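Local coordinates for putative immunoglobulin-blocking virulence protein (Mycoplasma mycoides subsp. capri, PDB 7ADK), which probably binds host immunoglobulins and blocks their action, serving as a virulence factor of a mycoplasma, at residues Tyr578-Asn581 and Phe585-Gly588; Gln153-Arg158 and Gly572-Tyr577; Arg345-Glu350 and Thr525-Thr530; Leu623-Asp628 and Asn661-Ser666. All coordinates share one frame; numbering follows the deposited sequence.

How the contacts relate
Contacts 1 and 2 share helix 567-579 and have centres about 11 Å apart: contact 2 ties the helix to the short helix 153-157, and contact 1 folds the chain back just beyond its end. The backbone joins them directly, with Arg580 N 2.8 Å from Met575 O. Contact 4 lies about 16 Å from either centre, and Arg574 NH2 reaches Asp627 O. Contact 3, with its centre about 14 Å from that of contact 1, meets it where Arg580 NH1 approaches Thr525 O. Contacts 3 and 4 do not touch, their nearest atoms being about 19 Å apart, and contact 1 lies between them, touching both.

Contact 1 of 4, residues Tyr578-Asn581 and Phe585-Gly588; sequences YARN and FFQG
Asn581 and Phe586 bring the backbone closest, with their CA atoms 5.4 Å apart, where the chain doubles back after Arg580, the first residue past helix 567-579 to abandon helical backbone angles. A polar and a largely nonpolar contact hold this return together. In the polar one, Gln587 stretches its amide beyond CG and donates from NE2 to Asn581 O at 2.9 Å. The bond is nearly straight, 168° at the hydrogen, and lies in the carbonyl plane. The acceptor in turn lies in the amide plane of the glutamine, so the bond fixes how the amide is turned. Glutamine suits this place because it combines a flexible reach with an N-H group for a main-chain oxygen in a buried turn. The other contact is made by Arg580 and Phe586. The arginine chain bends at chi3 (76°) and lays its guanidinium beside the ring; Phe586 CE2 sits over one guanidinium face, 3.5 Å from NE, but displaced toward the rim. The two planes are 57° apart, so this is an oblique meeting and not a parallel stack. Nearer the backbone, Arg580 CB packs 3.6 Å from Phe586 CD2. The charged end of Arg580 has its main polar partner in Glu583, a salt bridge through NE, while NH2 is bonded to Leu522 O. Phe586 also packs against Met575 and Val576 of helix 567-579, so the returning loop covers the final turns of that helix, on the way to strand 608-610.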
loop_
_atom_site.group_PDB
_atom_site.type_symbol
_atom_site.label_atom_id
_atom_site.label_comp_id
_atom_site.label_asym_id
_atom_site.label_seq_id
_atom_site.Cartn_x
_atom_site.Cartn_y
_atom_site.Cartn_z
ATOM N N TYR A 578 -11.078 -13.163 31.708
ATOM C CA TYR A 578 -11.959 -13.945 32.601
ATOM C C TYR A 578 -13.133 -13.191 33.243
ATOM O O TYR A 578 -14.225 -13.741 33.274
ATOM C CB TYR A 578 -11.163 -14.620 33.722
ATOM C CG TYR A 578 -10.122 -15.626 33.269
ATOM C CD1 TYR A 578 -10.523 -16.898 32.822
ATOM C CD2 TYR A 578 -8.763 -15.277 33.258
ATOM C CE1 TYR A 578 -9.564 -17.813 32.352
ATOM C CE2 TYR A 578 -7.805 -16.184 32.784
ATOM C CZ TYR A 578 -8.203 -17.455 32.336
ATOM O OH TYR A 578 -7.259 -18.309 31.881
ATOM N N ALA A 579 -12.962 -11.976 33.760
ATOM C CA ALA A 579 -14.010 -11.321 34.552
ATOM C C ALA A 579 -15.212 -10.830 33.718
ATOM O O ALA A 579 -16.333 -10.792 34.217
ATOM C CB ALA A 579 -13.398 -10.181 35.360
ATOM N N ARG A 580 -15.009 -10.478 32.445
ATOM C CA ARG A 580 -16.060 -10.124 31.474
ATOM C C ARG A 580 -16.017 -11.014 30.225
ATOM O O ARG A 580 -16.641 -10.720 29.217
ATOM C CB ARG A 580 -16.006 -8.624 31.143
ATOM C CG ARG A 580 -16.394 -7.738 32.327
ATOM C CD ARG A 580 -16.205 -6.243 32.064
ATOM N NE ARG A 580 -17.263 -5.693 31.213
ATOM C CZ ARG A 580 -17.334 -4.469 30.725
ATOM N NH1 ARG A 580 -18.348 -4.127 30.007
ATOM N NH2 ARG A 580 -16.439 -3.551 30.941
ATOM N N ASN A 581 -15.294 -12.132 30.258
ATOM C CA ASN A 581 -15.034 -12.959 29.084
ATOM C C ASN A 581 -16.304 -13.551 28.452
ATOM O O ASN A 581 -16.310 -13.828 27.260
ATOM C CB ASN A 581 -14.044 -14.058 29.479
ATOM C CG ASN A 581 -13.727 -15.036 28.366
ATOM O OD1 ASN A 581 -12.871 -14.825 27.533
ATOM N ND2 ASN A 581 -14.382 -16.164 28.336
ATOM N N PHE A 585 -17.741 -8.928 23.058
ATOM C CA PHE A 585 -16.675 -7.967 22.725
ATOM C C PHE A 585 -15.315 -8.405 23.270
ATOM O O PHE A 585 -14.283 -8.266 22.618
ATOM C CB PHE A 585 -17.026 -6.564 23.241
ATOM C CG PHE A 585 -16.020 -5.502 22.838
ATOM C CD1 PHE A 585 -14.948 -5.169 23.685
ATOM C CD2 PHE A 585 -16.120 -4.883 21.581
ATOM C CE1 PHE A 585 -13.998 -4.227 23.280
ATOM C CE2 PHE A 585 -15.167 -3.941 21.181
ATOM C CZ PHE A 585 -14.106 -3.610 22.031
ATOM N N PHE A 586 -15.289 -8.971 24.474
ATOM C CA PHE A 586 -14.062 -9.434 25.129
ATOM C C PHE A 586 -13.536 -10.772 24.594
ATOM O O PHE A 586 -12.502 -11.252 25.045
ATOM C CB PHE A 586 -14.255 -9.417 26.648
ATOM C CG PHE A 586 -14.510 -8.023 27.164
ATOM C CD1 PHE A 586 -13.536 -7.028 27.025
ATOM C CD2 PHE A 586 -15.765 -7.678 27.670
ATOM C CE1 PHE A 586 -13.799 -5.710 27.423
ATOM C CE2 PHE A 586 -16.041 -6.361 28.043
ATOM C CZ PHE A 586 -15.060 -5.372 27.930
ATOM N N GLN A 587 -14.200 -11.349 23.594
ATOM C CA GLN A 587 -13.798 -12.600 22.957
ATOM C C GLN A 587 -12.905 -12.416 21.727
ATOM O O GLN A 587 -12.410 -13.387 21.171
ATOM C CB GLN A 587 -15.039 -13.426 22.626
ATOM C CG GLN A 587 -15.697 -13.918 23.919
ATOM C CD GLN A 587 -17.147 -14.321 23.760
ATOM O OE1 GLN A 587 -17.668 -14.546 22.685
ATOM N NE2 GLN A 587 -17.852 -14.452 24.849
ATOM N N GLY A 588 -12.663 -11.196 21.269
ATOM C CA GLY A 588 -11.948 -10.964 20.016
ATOM C C GLY A 588 -12.721 -11.429 18.778
ATOM O O GLY A 588 -13.935 -11.594 18.817
#

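Contact 2 of 4, residues Gln153-Arg158 and Gly572-Tyr577; sequences QRDKDR and GLRMVY
Arg574 reaches Asp155 with CG anti to its own backbone N (chi1 -171°) and the chain fully extended as far as NE, after which chi4 swings the guanidinium round. The shorter aspartate answers with CG anti to its carbonyl carbon, which carries OD1 toward the arginine from the neighbouring helix. The two side chains therefore meet at about a right angle, and a single salt-bridge hydrogen bond runs from Arg574 NH1 to Asp155 OD1 over 2.7 Å. It is moderately bent, at 150°. OD1 is approached from above the carboxylate plane, and it stands slightly off the guanidinium plane, near its edge; the grip is thus one nitrogen on one oxygen, without the paired bonds of a side-by-side bidentate bridge. A long arginine suits this span, because the nearest backbones, at Asp155 and Met575, remain 8.5 Å apart between their CA atoms. Helix 567-579 is the connecting helix of a beta-alpha-beta crossover, running between the adjacent parallel strands 553-555 and 608-610. Leu573, Val576 and Tyr577 pack on Leu554 of the first of these strands, while Arg574 projects toward the short helix 153-157. Both ends of the bridge have second partners: Asp155 OD2 accepts from His152 N, and Arg574 NH2 donates to Asp627 O. Arg154 NH1 lies 4.9 Å from Arg574 NE, so the guanidinium groups gather near the Asp155 carboxylate, whose negative charge probably helps both to sit there. Arg158, the first residue after helix 153-157, adds salt bridges to Asp571 and Glu567 of helix 567-579.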
loop_
_atom_site.group_PDB
_atom_site.type_symbol
_atom_site.label_atom_id
_atom_site.label_comp_id
_atom_site.label_asym_id
_atom_site.label_seq_id
_atom_site.Cartn_x
_atom_site.Cartn_y
_atom_site.Cartn_z
ATOM N N GLN A 153 -16.638 -12.668 44.084
ATOM C CA GLN A 153 -16.673 -11.418 44.844
ATOM C C GLN A 153 -15.376 -10.606 44.657
ATOM O O GLN A 153 -15.438 -9.383 44.542
ATOM C CB GLN A 153 -16.975 -11.739 46.309
ATOM C CG GLN A 153 -17.245 -10.486 47.152
ATOM C CD GLN A 153 -18.425 -9.651 46.669
ATOM O OE1 GLN A 153 -18.313 -8.467 46.420
ATOM N NE2 GLN A 153 -19.586 -10.217 46.484
ATOM N N ARG A 154 -14.212 -11.217 44.381
ATOM C CA ARG A 154 -13.024 -10.470 43.900
ATOM C C ARG A 154 -13.200 -9.793 42.525
ATOM O O ARG A 154 -12.606 -8.748 42.276
ATOM C CB ARG A 154 -11.779 -11.361 43.969
ATOM C CG ARG A 154 -10.490 -10.540 43.865
ATOM C CD ARG A 154 -9.242 -11.411 43.848
ATOM N NE ARG A 154 -8.022 -10.632 43.587
ATOM C CZ ARG A 154 -7.592 -10.160 42.432
ATOM N NH1 ARG A 154 -8.216 -10.368 41.317
ATOM N NH2 ARG A 154 -6.520 -9.443 42.378
ATOM N N ASP A 155 -14.064 -10.305 41.647
ATOM C CA ASP A 155 -14.407 -9.625 40.393
ATOM C C ASP A 155 -15.243 -8.358 40.630
ATOM O O ASP A 155 -15.245 -7.440 39.811
ATOM C CB ASP A 155 -15.161 -10.530 39.400
ATOM C CG ASP A 155 -14.582 -11.923 39.094
ATOM O OD1 ASP A 155 -13.380 -12.170 39.332
ATOM O OD2 ASP A 155 -15.329 -12.780 38.563
ATOM N N LYS A 156 -15.984 -8.251 41.737
ATOM C CA LYS A 156 -16.687 -7.009 42.085
ATOM C C LYS A 156 -15.774 -6.021 42.798
ATOM O O LYS A 156 -15.747 -4.854 42.426
ATOM C CB LYS A 156 -17.972 -7.336 42.858
ATOM C CG LYS A 156 -18.850 -6.091 43.054
ATOM C CD LYS A 156 -20.263 -6.426 43.553
ATOM C CE LYS A 156 -21.156 -7.081 42.490
ATOM N NZ LYS A 156 -21.616 -6.125 41.461
ATOM N N ASP A 157 -14.977 -6.464 43.770
ATOM C CA ASP A 157 -14.200 -5.532 44.598
ATOM C C ASP A 157 -12.976 -4.908 43.895
ATOM O O ASP A 157 -12.560 -3.812 44.265
ATOM C CB ASP A 157 -13.905 -6.146 45.977
ATOM C CG ASP A 157 -12.831 -7.230 46.057
ATOM O OD1 ASP A 157 -11.674 -6.969 45.683
ATOM O OD2 ASP A 157 -13.107 -8.306 46.611
ATOM N N ARG A 158 -12.459 -5.523 42.822
ATOM C CA ARG A 158 -11.492 -4.916 41.883
ATOM C C ARG A 158 -12.131 -4.064 40.774
ATOM O O ARG A 158 -11.420 -3.567 39.905
ATOM C CB ARG A 158 -10.593 -5.998 41.260
ATOM C CG ARG A 158 -9.749 -6.813 42.243
ATOM C CD ARG A 158 -8.823 -5.985 43.131
ATOM N NE ARG A 158 -7.814 -5.229 42.374
ATOM C CZ ARG A 158 -6.939 -4.390 42.887
ATOM N NH1 ARG A 158 -6.849 -4.149 44.146
ATOM N NH2 ARG A 158 -6.107 -3.746 42.155
ATOM N N GLY A 572 -6.670 -4.999 34.320
ATOM C CA GLY A 572 -7.119 -4.790 32.946
ATOM C C GLY A 572 -7.048 -6.048 32.082
ATOM O O GLY A 572 -7.914 -6.267 31.241
ATOM N N LEU A 573 -6.049 -6.896 32.301
ATOM C CA LEU A 573 -5.789 -8.123 31.549
ATOM C C LEU A 573 -6.818 -9.213 31.874
ATOM O O LEU A 573 -7.413 -9.805 30.975
ATOM C CB LEU A 573 -4.345 -8.536 31.874
ATOM C CG LEU A 573 -3.648 -9.481 30.911
ATOM C CD1 LEU A 573 -3.355 -8.793 29.609
ATOM C CD2 LEU A 573 -2.313 -9.924 31.474
ATOM N N ARG A 574 -7.103 -9.438 33.159
ATOM C CA ARG A 574 -8.116 -10.395 33.619
ATOM C C ARG A 574 -9.543 -9.927 33.326
ATOM O O ARG A 574 -10.405 -10.781 33.153
ATOM C CB ARG A 574 -7.875 -10.700 35.107
ATOM C CG ARG A 574 -8.741 -11.851 35.647
ATOM C CD ARG A 574 -8.344 -12.248 37.072
ATOM N NE ARG A 574 -9.039 -13.455 37.563
ATOM C CZ ARG A 574 -10.286 -13.551 37.984
ATOM N NH1 ARG A 574 -11.108 -12.562 37.905
ATOM N NH2 ARG A 574 -10.730 -14.637 38.514
ATOM N N MET A 575 -9.801 -8.621 33.187
ATOM C CA MET A 575 -11.101 -8.093 32.754
ATOM C C MET A 575 -11.565 -8.759 31.464
ATOM O O MET A 575 -12.655 -9.318 31.376
ATOM C CB MET A 575 -11.045 -6.569 32.557
ATOM C CG MET A 575 -12.463 -6.004 32.583
ATOM S SD MET A 575 -12.665 -4.303 32.035
ATOM C CE MET A 575 -12.646 -4.568 30.265
ATOM N N VAL A 576 -10.688 -8.781 30.474
ATOM C CA VAL A 576 -10.939 -9.382 29.171
ATOM C C VAL A 576 -10.867 -10.904 29.232
ATOM O O VAL A 576 -11.762 -11.605 28.771
ATOM C CB VAL A 576 -9.922 -8.827 28.177
ATOM C CG1 VAL A 576 -10.190 -9.354 26.792
ATOM C CG2 VAL A 576 -9.963 -7.314 28.158
ATOM N N TYR A 577 -9.799 -11.432 29.823
ATOM C CA TYR A 577 -9.510 -12.854 29.779
ATOM C C TYR A 577 -10.406 -13.700 30.681
ATOM O O TYR A 577 -10.511 -14.888 30.397
ATOM C CB TYR A 577 -8.007 -13.069 30.029
ATOM C CG TYR A 577 -7.039 -12.522 28.967
ATOM C CD1 TYR A 577 -7.487 -12.174 27.677
ATOM C CD2 TYR A 577 -5.665 -12.384 29.255
ATOM C CE1 TYR A 577 -6.598 -11.705 26.704
ATOM C CE2 TYR A 577 -4.769 -11.900 28.279
ATOM C CZ TYR A 577 -5.234 -11.558 26.996
ATOM O OH TYR A 577 -4.384 -11.109 26.038
#

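Contact 3 of 4, residues Arg345-Glu350 and Thr525-Thr530; sequences RRDNSE and TTWINT
Asp347 points from helix 339-351 into the edge of Trp527, and each of its side-chain atoms has a distinct role. CB lies 3.9 Å from Trp527 CZ2, a nonpolar touch on the six-membered ring. Next comes CG, which chi1 of -70° puts beside the backbone N; the carboxylate it carries stands at 80° to the indole plane. One branch, OD2, accepts from Trp527 NE1 at 3.1 Å. This bond is bent, at 140°, and the donor comes from well above the carboxylate plane. OD2 also has the hydroxyl of Tyr167 as a partner. The other branch, OD1, is gripped side-on by the preceding residue: Arg346 NE and Arg346 NH2 both donate to it, nearly along its C-O axis. Trp527 suits its position because its broad ring is stacked with Tyr351 while its indole N-H still finds an acceptor at the edge. The carboxylate is buried, yet both of its oxygens are bonded, and the adjacent arginine would be expected to favour the charged form. Aspartate thus joins helix 339-351 to the loop that follows strand 516-517, its negative charge probably balanced in large part by Arg346.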
loop_
_atom_site.group_PDB
_atom_site.type_symbol
_atom_site.label_atom_id
_atom_site.label_comp_id
_atom_site.label_asym_id
_atom_site.label_seq_id
_atom_site.Cartn_x
_atom_site.Cartn_y
_atom_site.Cartn_z
ATOM N N ARG A 345 -31.290 -11.309 19.708
ATOM C CA ARG A 345 -32.630 -10.785 20.022
ATOM C C ARG A 345 -32.652 -10.132 21.394
ATOM O O ARG A 345 -33.097 -8.999 21.525
ATOM C CB ARG A 345 -33.680 -11.898 19.927
ATOM C CG ARG A 345 -35.093 -11.313 19.778
ATOM C CD ARG A 345 -36.197 -12.375 19.814
ATOM N NE ARG A 345 -35.952 -13.463 18.850
ATOM C CZ ARG A 345 -35.560 -14.692 19.123
ATOM N NH1 ARG A 345 -35.498 -15.171 20.323
ATOM N NH2 ARG A 345 -35.231 -15.506 18.176
ATOM N N ARG A 346 -32.160 -10.829 22.419
ATOM C CA ARG A 346 -32.063 -10.305 23.781
ATOM C C ARG A 346 -31.221 -9.039 23.816
ATOM O O ARG A 346 -31.672 -8.052 24.379
ATOM C CB ARG A 346 -31.557 -11.430 24.692
ATOM C CG ARG A 346 -31.633 -11.138 26.200
ATOM C CD ARG A 346 -30.574 -10.178 26.748
ATOM N NE ARG A 346 -29.223 -10.560 26.319
ATOM C CZ ARG A 346 -28.498 -11.549 26.764
ATOM N NH1 ARG A 346 -28.806 -12.278 27.786
ATOM N NH2 ARG A 346 -27.399 -11.817 26.155
ATOM N N ASP A 347 -30.080 -9.005 23.137
ATOM C CA ASP A 347 -29.233 -7.809 23.101
ATOM C C ASP A 347 -29.860 -6.611 22.357
ATOM O O ASP A 347 -29.886 -5.503 22.893
ATOM C CB ASP A 347 -27.815 -8.135 22.578
ATOM C CG ASP A 347 -26.912 -8.978 23.501
ATOM O OD1 ASP A 347 -27.417 -9.709 24.374
ATOM O OD2 ASP A 347 -25.667 -8.891 23.392
ATOM N N ASN A 348 -30.426 -6.791 21.163
ATOM C CA ASN A 348 -31.085 -5.708 20.422
ATOM C C ASN A 348 -32.348 -5.165 21.108
ATOM O O ASN A 348 -32.687 -3.995 20.939
ATOM C CB ASN A 348 -31.399 -6.174 18.997
ATOM C CG ASN A 348 -30.186 -6.307 18.102
ATOM O OD1 ASN A 348 -29.321 -5.457 18.023
ATOM N ND2 ASN A 348 -30.080 -7.377 17.378
ATOM N N SER A 349 -33.042 -5.992 21.882
ATOM C CA SER A 349 -34.309 -5.638 22.532
ATOM C C SER A 349 -34.172 -5.042 23.932
ATOM O O SER A 349 -35.128 -4.429 24.404
ATOM C CB SER A 349 -35.254 -6.832 22.545
ATOM O OG SER A 349 -34.729 -7.886 23.309
ATOM N N GLU A 350 -33.025 -5.197 24.603
ATOM C CA GLU A 350 -32.839 -4.693 25.972
ATOM C C GLU A 350 -31.469 -4.089 26.310
ATOM O O GLU A 350 -31.417 -3.291 27.245
ATOM C CB GLU A 350 -33.238 -5.780 26.986
ATOM C CG GLU A 350 -32.073 -6.645 27.484
ATOM C CD GLU A 350 -32.519 -7.843 28.331
ATOM O OE1 GLU A 350 -33.609 -8.410 28.101
ATOM O OE2 GLU A 350 -31.758 -8.219 29.254
ATOM N N THR A 525 -18.452 1.025 31.185
ATOM C CA THR A 525 -19.333 0.823 30.027
ATOM C C THR A 525 -20.080 -0.490 30.189
ATOM O O THR A 525 -19.446 -1.526 30.344
ATOM C CB THR A 525 -18.527 0.803 28.726
ATOM O OG1 THR A 525 -17.987 2.077 28.497
ATOM C CG2 THR A 525 -19.355 0.452 27.500
ATOM N N THR A 526 -21.414 -0.462 30.147
ATOM C CA THR A 526 -22.249 -1.648 30.410
ATOM C C THR A 526 -22.284 -2.648 29.246
ATOM O O THR A 526 -22.360 -3.846 29.495
ATOM C CB THR A 526 -23.670 -1.196 30.762
ATOM O OG1 THR A 526 -23.680 -0.544 31.999
ATOM C CG2 THR A 526 -24.719 -2.298 30.843
ATOM N N TRP A 527 -22.241 -2.175 27.991
ATOM C CA TRP A 527 -22.294 -3.017 26.785
ATOM C C TRP A 527 -21.626 -2.318 25.596
ATOM O O TRP A 527 -22.011 -1.210 25.229
ATOM C CB TRP A 527 -23.761 -3.400 26.484
ATOM C CG TRP A 527 -24.018 -4.377 25.372
ATOM C CD1 TRP A 527 -23.941 -5.722 25.480
ATOM C CD2 TRP A 527 -24.455 -4.121 24.003
ATOM N NE1 TRP A 527 -24.299 -6.312 24.283
ATOM C CE2 TRP A 527 -24.633 -5.370 23.344
ATOM C CE3 TRP A 527 -24.751 -2.965 23.252
ATOM C CZ2 TRP A 527 -25.077 -5.471 22.022
ATOM C CZ3 TRP A 527 -25.208 -3.058 21.929
ATOM C CH2 TRP A 527 -25.380 -4.303 21.312
ATOM N N ILE A 528 -20.606 -2.939 25.003
ATOM C CA ILE A 528 -19.939 -2.437 23.796
ATOM C C ILE A 528 -20.581 -3.145 22.603
ATOM O O ILE A 528 -20.728 -4.367 22.613
ATOM C CB ILE A 528 -18.401 -2.648 23.808
ATOM C CG1 ILE A 528 -17.706 -2.204 25.106
ATOM C CG2 ILE A 528 -17.758 -1.879 22.643
ATOM C CD1 ILE A 528 -17.621 -3.268 26.182
ATOM N N ASN A 529 -20.993 -2.397 21.588
ATOM C CA ASN A 529 -21.734 -2.923 20.454
ATOM C C ASN A 529 -20.866 -3.853 19.602
ATOM O O ASN A 529 -19.831 -3.465 19.054
ATOM C CB ASN A 529 -22.327 -1.782 19.628
ATOM C CG ASN A 529 -23.278 -2.255 18.554
ATOM O OD1 ASN A 529 -23.789 -3.361 18.579
ATOM N ND2 ASN A 529 -23.533 -1.429 17.580
ATOM N N THR A 530 -21.340 -5.089 19.515
ATOM C CA THR A 530 -20.695 -6.267 18.915
ATOM C C THR A 530 -21.540 -6.892 17.799
ATOM O O THR A 530 -21.063 -7.693 16.995
ATOM C CB THR A 530 -20.457 -7.258 20.058
ATOM O OG1 THR A 530 -19.640 -8.323 19.631
ATOM C CG2 THR A 530 -21.763 -7.817 20.639
#

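Contact 4 of 4, residues Leu623-Asp628 and Asn661-Ser666; sequences LRFDDD and NLQHLS
The ring of Phe625 and the amide of Gln663 meet at the ring's edge: Gln663 NE2 lies near the ring plane and comes within 3.3 Å of Phe625 CD1. The two planes stand 61° apart, so the amide is not laid on the phenyl face and its nitrogen does not sit over the pi cloud. Outside the pair, the phenylalanine side chain packs against Ile638 and against Tyr577 of helix 567-579. Gln663 arrives with CG anti to its carbonyl carbon (chi1 -74°) and its chain extended beyond CG, which brings the amide nitrogen to the ring edge, the two side chains crossing at a slant. Its aliphatic part adds weaker packing, with CB at 4.1 Å from Phe625 CD1. The same NE2 is also 3.5 Å from Leu623 O. Gln663 is the third residue of a type I beta turn from Asn661 to His664, which presents its side chain to the loop 623-628. Backbone bonds hold each partner separately: Phe625 pairs with Arg636, and Gln663 with Ile638. Both thus border the chain that enters strand 640-643, and the contact connects the loop between strands 608-610 and 640-643 with the loop between strands 650-652 and 676-679. Strands 608-610, 640-643 and 676-679 are successive neighbours in a parallel sheet laid down in chain order, consistent with a solenoid-like fold. Glutamine suits a partly exposed place here, as its methylenes can lie against an aromatic residue while its amide end lies near the main-chain oxygen of Leu623. Ring and glutamine thus meet by van der Waals contact, the glutamine offering both a nonpolar stem and a polar end.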
loop_
_atom_site.group_PDB
_atom_site.type_symbol
_atom_site.label_atom_id
_atom_site.label_comp_id
_atom_site.label_asym_id
_atom_site.label_seq_id
_atom_site.Cartn_x
_atom_site.Cartn_y
_atom_site.Cartn_z
ATOM N N LEU A 623 3.165 -10.524 34.913
ATOM C CA LEU A 623 1.883 -10.653 34.216
ATOM C C LEU A 623 1.283 -12.060 34.392
ATOM O O LEU A 623 1.954 -13.065 34.159
ATOM C CB LEU A 623 2.076 -10.311 32.729
ATOM C CG LEU A 623 2.645 -8.916 32.412
ATOM C CD1 LEU A 623 2.635 -8.699 30.904
ATOM C CD2 LEU A 623 1.840 -7.791 33.050
ATOM N N ARG A 624 0.008 -12.141 34.783
ATOM C CA ARG A 624 -0.736 -13.384 35.034
ATOM C C ARG A 624 -1.736 -13.676 33.920
ATOM O O ARG A 624 -2.493 -12.795 33.531
ATOM C CB ARG A 624 -1.426 -13.295 36.399
ATOM C CG ARG A 624 -0.411 -13.160 37.542
ATOM C CD ARG A 624 -1.069 -13.189 38.919
ATOM N NE ARG A 624 -1.840 -11.966 39.202
ATOM C CZ ARG A 624 -1.398 -10.869 39.781
ATOM N NH1 ARG A 624 -2.203 -9.910 40.088
ATOM N NH2 ARG A 624 -0.157 -10.702 40.100
ATOM N N PHE A 625 -1.755 -14.905 33.403
ATOM C CA PHE A 625 -2.620 -15.321 32.284
ATOM C C PHE A 625 -3.615 -16.421 32.673
ATOM O O PHE A 625 -4.213 -17.033 31.795
ATOM C CB PHE A 625 -1.784 -15.683 31.039
ATOM C CG PHE A 625 -0.991 -14.536 30.426
ATOM C CD1 PHE A 625 0.248 -14.187 30.978
ATOM C CD2 PHE A 625 -1.490 -13.803 29.338
ATOM C CE1 PHE A 625 1.002 -13.130 30.443
ATOM C CE2 PHE A 625 -0.753 -12.722 28.824
ATOM C CZ PHE A 625 0.493 -12.387 29.371
ATOM N N ASP A 626 -3.841 -16.659 33.967
ATOM C CA ASP A 626 -4.908 -17.533 34.476
ATOM C C ASP A 626 -5.694 -16.918 35.659
ATOM O O ASP A 626 -5.290 -15.923 36.257
ATOM C CB ASP A 626 -4.395 -18.955 34.735
ATOM C CG ASP A 626 -3.245 -19.116 35.729
ATOM O OD1 ASP A 626 -2.747 -18.122 36.279
ATOM O OD2 ASP A 626 -2.821 -20.265 35.952
ATOM N N ASP A 627 -6.868 -17.471 35.963
ATOM C CA ASP A 627 -7.950 -16.860 36.751
ATOM C C ASP A 627 -7.793 -16.864 38.285
ATOM O O ASP A 627 -8.795 -16.752 38.985
ATOM C CB ASP A 627 -9.343 -17.389 36.315
ATOM C CG ASP A 627 -9.564 -18.907 36.168
ATOM O OD1 ASP A 627 -8.589 -19.675 36.014
ATOM O OD2 ASP A 627 -10.743 -19.324 36.139
ATOM N N ASP A 628 -6.583 -16.973 38.838
ATOM C CA ASP A 628 -6.271 -17.403 40.221
ATOM C C ASP A 628 -6.642 -18.863 40.530
ATOM O O ASP A 628 -5.846 -19.598 41.120
ATOM C CB ASP A 628 -6.850 -16.480 41.311
ATOM C CG ASP A 628 -6.368 -15.034 41.303
ATOM O OD1 ASP A 628 -5.282 -14.755 40.769
ATOM O OD2 ASP A 628 -7.042 -14.182 41.912
ATOM N N ASN A 661 7.613 -17.408 30.780
ATOM C CA ASN A 661 8.223 -18.113 29.650
ATOM C C ASN A 661 7.246 -18.733 28.631
ATOM O O ASN A 661 7.185 -18.314 27.475
ATOM C CB ASN A 661 9.220 -19.153 30.222
ATOM C CG ASN A 661 8.680 -20.129 31.267
ATOM O OD1 ASN A 661 7.529 -20.104 31.681
ATOM N ND2 ASN A 661 9.481 -21.045 31.723
ATOM N N LEU A 662 6.487 -19.746 29.051
ATOM C CA LEU A 662 5.613 -20.573 28.206
ATOM C C LEU A 662 4.301 -19.873 27.820
ATOM O O LEU A 662 3.455 -20.454 27.141
ATOM C CB LEU A 662 5.298 -21.896 28.938
ATOM C CG LEU A 662 6.494 -22.760 29.379
ATOM C CD1 LEU A 662 6.020 -23.868 30.291
ATOM C CD2 LEU A 662 7.221 -23.370 28.205
ATOM N N GLN A 663 4.103 -18.652 28.309
ATOM C CA GLN A 663 2.899 -17.828 28.188
ATOM C C GLN A 663 2.807 -17.104 26.841
ATOM O O GLN A 663 1.720 -16.758 26.390
ATOM C CB GLN A 663 2.922 -16.870 29.383
ATOM C CG GLN A 663 2.548 -17.671 30.639
ATOM C CD GLN A 663 3.025 -17.080 31.954
ATOM O OE1 GLN A 663 3.713 -17.733 32.721
ATOM N NE2 GLN A 663 2.768 -15.831 32.233
ATOM N N HIS A 664 3.930 -16.950 26.149
ATOM C CA HIS A 664 4.008 -16.499 24.771
ATOM C C HIS A 664 4.316 -17.706 23.869
ATOM O O HIS A 664 5.475 -18.057 23.664
ATOM C CB HIS A 664 5.053 -15.388 24.705
ATOM C CG HIS A 664 5.084 -14.659 23.406
ATOM N ND1 HIS A 664 4.239 -14.911 22.342
ATOM C CD2 HIS A 664 5.839 -13.563 23.138
ATOM C CE1 HIS A 664 4.474 -13.932 21.465
ATOM N NE2 HIS A 664 5.450 -13.136 21.895
ATOM N N LEU A 665 3.279 -18.429 23.435
ATOM C CA LEU A 665 3.380 -19.703 22.702
ATOM C C LEU A 665 2.266 -19.888 21.657
ATOM O O LEU A 665 1.834 -21.000 21.382
ATOM C CB LEU A 665 3.490 -20.888 23.678
ATOM C CG LEU A 665 4.089 -22.166 23.048
ATOM C CD1 LEU A 665 5.599 -22.165 23.159
ATOM C CD2 LEU A 665 3.566 -23.421 23.736
ATOM N N SER A 666 1.806 -18.804 21.039
ATOM C CA SER A 666 0.750 -18.843 20.017
ATOM C C SER A 666 -0.569 -19.389 20.598
ATOM O O SER A 666 -0.770 -19.313 21.806
ATOM C CB SER A 666 1.265 -19.562 18.761
ATOM O OG SER A 666 0.426 -19.298 17.674
#